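Local coordinates for protein 2'-deoxycytidine 5'-triphosphate deaminase (Agrobacterium tumefaciens, PDB 2R9Q) that probably deaminates the cytosine base of dCTP to give dUTP, as the deoxycytidine triphosphate deaminases of the dUTPase superfamily do, at residues P40-L45 and L163-F168. Sequence-based numbering, arbitrary orientation.
Sequences PASLDL and LSQIRF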
ATOM      1  N   PRO B  40     -26.305  12.120  27.653  1.00 63.63           N
ATOM      2  CA  PRO B  40     -26.130  12.710  28.989  1.00 62.79           C
ATOM      3  C   PRO B  40     -25.224  13.964  29.063  1.00 62.23           C
ATOM      4  O   PRO B  40     -25.565  14.891  29.770  1.00 60.82           O
ATOM      5  CB  PRO B  40     -25.557  11.550  29.798  1.00 62.85           C
ATOM      6  CG  PRO B  40     -26.051  10.337  29.135  1.00 63.22           C
ATOM      7  CD  PRO B  40     -26.145  10.651  27.686  1.00 63.87           C
ATOM      8  N   ALA B  41     -24.109  14.000  28.318  1.00 62.05           N
ATOM      9  CA  ALA B  41     -23.156  15.130  28.340  1.00 61.20           C
ATOM     10  C   ALA B  41     -22.609  15.552  26.951  1.00 61.44           C
ATOM     11  O   ALA B  41     -21.491  16.083  26.847  1.00 59.94           O
ATOM     12  CB  ALA B  41     -22.024  14.810  29.268  1.00 60.73           C
ATOM     13  N   SER B  42     -23.418  15.316  25.906  1.00 61.48           N
ATOM     14  CA  SER B  42     -23.083  15.646  24.516  1.00 60.98           C
ATOM     15  C   SER B  42     -24.313  15.496  23.630  1.00 60.73           C
ATOM     16  O   SER B  42     -25.346  14.992  24.047  1.00 61.07           O
ATOM     17  CB  SER B  42     -21.950  14.754  23.985  1.00 61.14           C
ATOM     18  OG  SER B  42     -22.265  13.374  24.132  1.00 61.19           O
ATOM     19  N   LEU B  43     -24.190  15.955  22.399  1.00 60.30           N
ATOM     20  CA  LEU B  43     -25.198  15.805  21.381  1.00 59.74           C
ATOM     21  C   LEU B  43     -24.604  15.219  20.088  1.00 59.33           C
ATOM     22  O   LEU B  43     -23.628  15.716  19.547  1.00 58.81           O
ATOM     23  CB  LEU B  43     -25.821  17.171  21.125  1.00 59.97           C
ATOM     24  CG  LEU B  43     -26.683  17.415  19.891  1.00 59.22           C
ATOM     25  CD1 LEU B  43     -28.090  16.870  20.037  1.00 54.63           C
ATOM     26  CD2 LEU B  43     -26.647  18.885  19.588  1.00 58.80           C
ATOM     27  N   ASP B  44     -25.203  14.140  19.611  1.00 59.82           N
ATOM     28  CA  ASP B  44     -25.000  13.641  18.241  1.00 60.10           C
ATOM     29  C   ASP B  44     -25.357  14.670  17.175  1.00 59.50           C
ATOM     30  O   ASP B  44     -26.335  15.414  17.298  1.00 58.53           O
ATOM     31  CB  ASP B  44     -25.789  12.360  17.985  1.00 59.93           C
ATOM     32  CG  ASP B  44     -25.166  11.155  18.666  1.00 60.84           C
ATOM     33  OD1 ASP B  44     -24.208  11.354  19.459  1.00 60.32           O
ATOM     34  OD2 ASP B  44     -25.632  10.022  18.393  1.00 57.10           O
ATOM     35  N   LEU B  45     -24.508  14.698  16.154  1.00 58.88           N
ATOM     36  CA  LEU B  45     -24.647  15.558  15.004  1.00 58.50           C
ATOM     37  C   LEU B  45     -25.043  14.712  13.804  1.00 57.99           C
ATOM     38  O   LEU B  45     -24.550  13.611  13.626  1.00 58.24           O
ATOM     39  CB  LEU B  45     -23.334  16.299  14.718  1.00 58.29           C
ATOM     40  CG  LEU B  45     -22.767  17.219  15.790  1.00 56.90           C
ATOM     41  CD1 LEU B  45     -21.289  17.516  15.445  1.00 56.26           C
ATOM     42  CD2 LEU B  45     -23.619  18.484  15.927  1.00 54.69           C
ATOM     43  N   LEU B 163     -22.285  10.464  13.060  1.00 59.50           N
ATOM     44  CA  LEU B 163     -20.919   9.927  13.151  1.00 59.69           C
ATOM     45  C   LEU B 163     -20.133  10.573  14.285  1.00 59.42           C
ATOM     46  O   LEU B 163     -19.205   9.992  14.836  1.00 58.59           O
ATOM     47  CB  LEU B 163     -20.206  10.044  11.819  1.00 60.02           C
ATOM     48  CG  LEU B 163     -20.644   9.251  10.568  1.00 60.94           C
ATOM     49  CD1 LEU B 163     -21.921   9.806   9.953  1.00 62.14           C
ATOM     50  CD2 LEU B 163     -19.561   9.327   9.509  1.00 60.42           C
ATOM     51  N   SER B 164     -20.615  11.721  14.717  1.00 60.03           N
ATOM     52  CA  SER B 164     -19.885  12.598  15.585  1.00 60.12           C
ATOM     53  C   SER B 164     -20.764  13.140  16.679  1.00 59.46           C
ATOM     54  O   SER B 164     -21.971  13.100  16.578  1.00 59.19           O
ATOM     55  CB  SER B 164     -19.357  13.737  14.729  1.00 59.92           C
ATOM     56  OG  SER B 164     -18.433  14.496  15.440  1.00 61.93           O
ATOM     57  N   GLN B 165     -20.142  13.647  17.732  1.00 59.99           N
ATOM     58  CA  GLN B 165     -20.851  14.348  18.803  1.00 60.14           C
ATOM     59  C   GLN B 165     -20.120  15.583  19.354  1.00 59.78           C
ATOM     60  O   GLN B 165     -18.901  15.679  19.322  1.00 58.32           O
ATOM     61  CB  GLN B 165     -21.260  13.406  19.920  1.00 60.06           C
ATOM     62  CG  GLN B 165     -20.230  12.504  20.403  1.00 60.85           C
ATOM     63  CD  GLN B 165     -20.774  11.426  21.295  1.00 63.50           C
ATOM     64  OE1 GLN B 165     -20.064  10.933  22.167  1.00 66.32           O
ATOM     65  NE2 GLN B 165     -22.041  11.062  21.111  1.00 64.89           N
ATOM     66  N   ILE B 166     -20.925  16.532  19.827  1.00 60.33           N
ATOM     67  CA  ILE B 166     -20.469  17.809  20.344  1.00 60.64           C
ATOM     68  C   ILE B 166     -20.823  17.931  21.851  1.00 61.05           C
ATOM     69  O   ILE B 166     -21.962  17.699  22.259  1.00 60.46           O
ATOM     70  CB  ILE B 166     -21.038  18.968  19.471  1.00 60.29           C
ATOM     71  CG1 ILE B 166     -20.441  20.325  19.849  1.00 61.25           C
ATOM     72  CG2 ILE B 166     -22.546  19.057  19.530  1.00 60.14           C
ATOM     73  CD1 ILE B 166     -20.951  21.426  18.972  1.00 60.42           C
ATOM     74  N   ARG B 167     -19.820  18.254  22.665  1.00 60.69           N
ATOM     75  CA  ARG B 167     -19.987  18.510  24.099  1.00 61.11           C
ATOM     76  C   ARG B 167     -19.851  20.009  24.362  1.00 61.02           C
ATOM     77  O   ARG B 167     -18.905  20.637  23.914  1.00 59.36           O
ATOM     78  CB  ARG B 167     -18.931  17.729  24.877  1.00 60.94           C
ATOM     79  CG  ARG B 167     -18.849  17.992  26.374  1.00 60.14           C
ATOM     80  CD  ARG B 167     -18.015  16.922  27.057  1.00 59.25           C
ATOM     81  NE  ARG B 167     -18.681  15.606  27.104  1.00 58.63           N
ATOM     82  CZ  ARG B 167     -18.167  14.521  27.669  1.00 55.67           C
ATOM     83  NH1 ARG B 167     -16.971  14.559  28.211  1.00 58.60           N
ATOM     84  NH2 ARG B 167     -18.847  13.384  27.680  1.00 55.09           N
ATOM     85  N   PHE B 168     -20.817  20.571  25.076  1.00 62.42           N
ATOM     86  CA  PHE B 168     -20.834  22.008  25.423  1.00 63.39           C
ATOM     87  C   PHE B 168     -20.374  22.237  26.842  1.00 64.59           C
ATOM     88  O   PHE B 168     -20.644  21.427  27.718  1.00 64.02           O
ATOM     89  CB  PHE B 168     -22.234  22.597  25.254  1.00 62.78           C
ATOM     90  CG  PHE B 168     -22.831  22.351  23.910  1.00 61.14           C
ATOM     91  CD1 PHE B 168     -22.674  23.262  22.899  1.00 59.49           C
ATOM     92  CD2 PHE B 168     -23.553  21.195  23.660  1.00 62.34           C
ATOM     93  CE1 PHE B 168     -23.195  23.029  21.667  1.00 60.38           C
ATOM     94  CE2 PHE B 168     -24.091  20.964  22.433  1.00 60.52           C
ATOM     95  CZ  PHE B 168     -23.914  21.881  21.434  1.00 61.05           C
TER
HETATM   96  O   HOH W   1     -22.483  18.837  26.388  1.00 36.46           O
HETATM   97  O   HOH W   2     -22.683  13.045  11.865  1.00 34.03           O
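Leu43 and Ile166 face each other as a hydrogen-bonded pair of two antiparallel strands, and they illustrate how a short backbone pairing is completed by side chains and water. Leu43 N gives a bond of 2.8 Å to Ile166 O, and Ile166 N returns one to Leu43 O. Leu45 N reaches Ser164 O at 3.0 Å. Where direct pairing gives out at either end, water takes over: one molecule accepts from Leu163 N and donates to Leu45 O, and another accepts from Phe168 N while giving a weak bond to Ala41 O.

Side chains add polar bonds. Asp44 and Gln165, a non-hydrogen-bonded pair on one face of the sheet, lie alongside each other, and Gln165 NE2 meets Asp44 OD1 at 2.7 Å, nearly along the C-O axis of that oxygen. The oxygen lies almost in the amide plane, although carboxylate and amide are turned 42° apart. With CG between its backbone N and carbonyl carbon (chi1 48°) and the chain extended beyond, Gln165 carries its amide alongside Asp44. Farther along, Arg167 bends at chi3 and its NE bonds Ala41 O at 2.9 Å, the oxygen lying 21° out of the guanidinium plane. Ser42 OG, buried 3.8 Å from Gln165 NE2, has no partner in the model.

On the face carrying Leu43, Leu45 and Ile166, apolar side chains touch. Ile166 CG2 sits 3.8 Å from Leu45 CD2 and 4.1 Å from Leu43 CB, while Leu43 CD2 approaches the edge of the Phe168 ring.

The contact is buried in the N-terminal dCTP deaminase domain, where strand 162-170 runs between strands 42-46 and 106-112. Leu45, Ile166 and Phe168 pack against strand 91-101 of a second sheet. Asp44 OD2 forms salt bridges with Lys113 and Arg162, while Arg167 bonds the carbonyls of Ala277 and Phe297, tying this strand pair to the C-terminal domain.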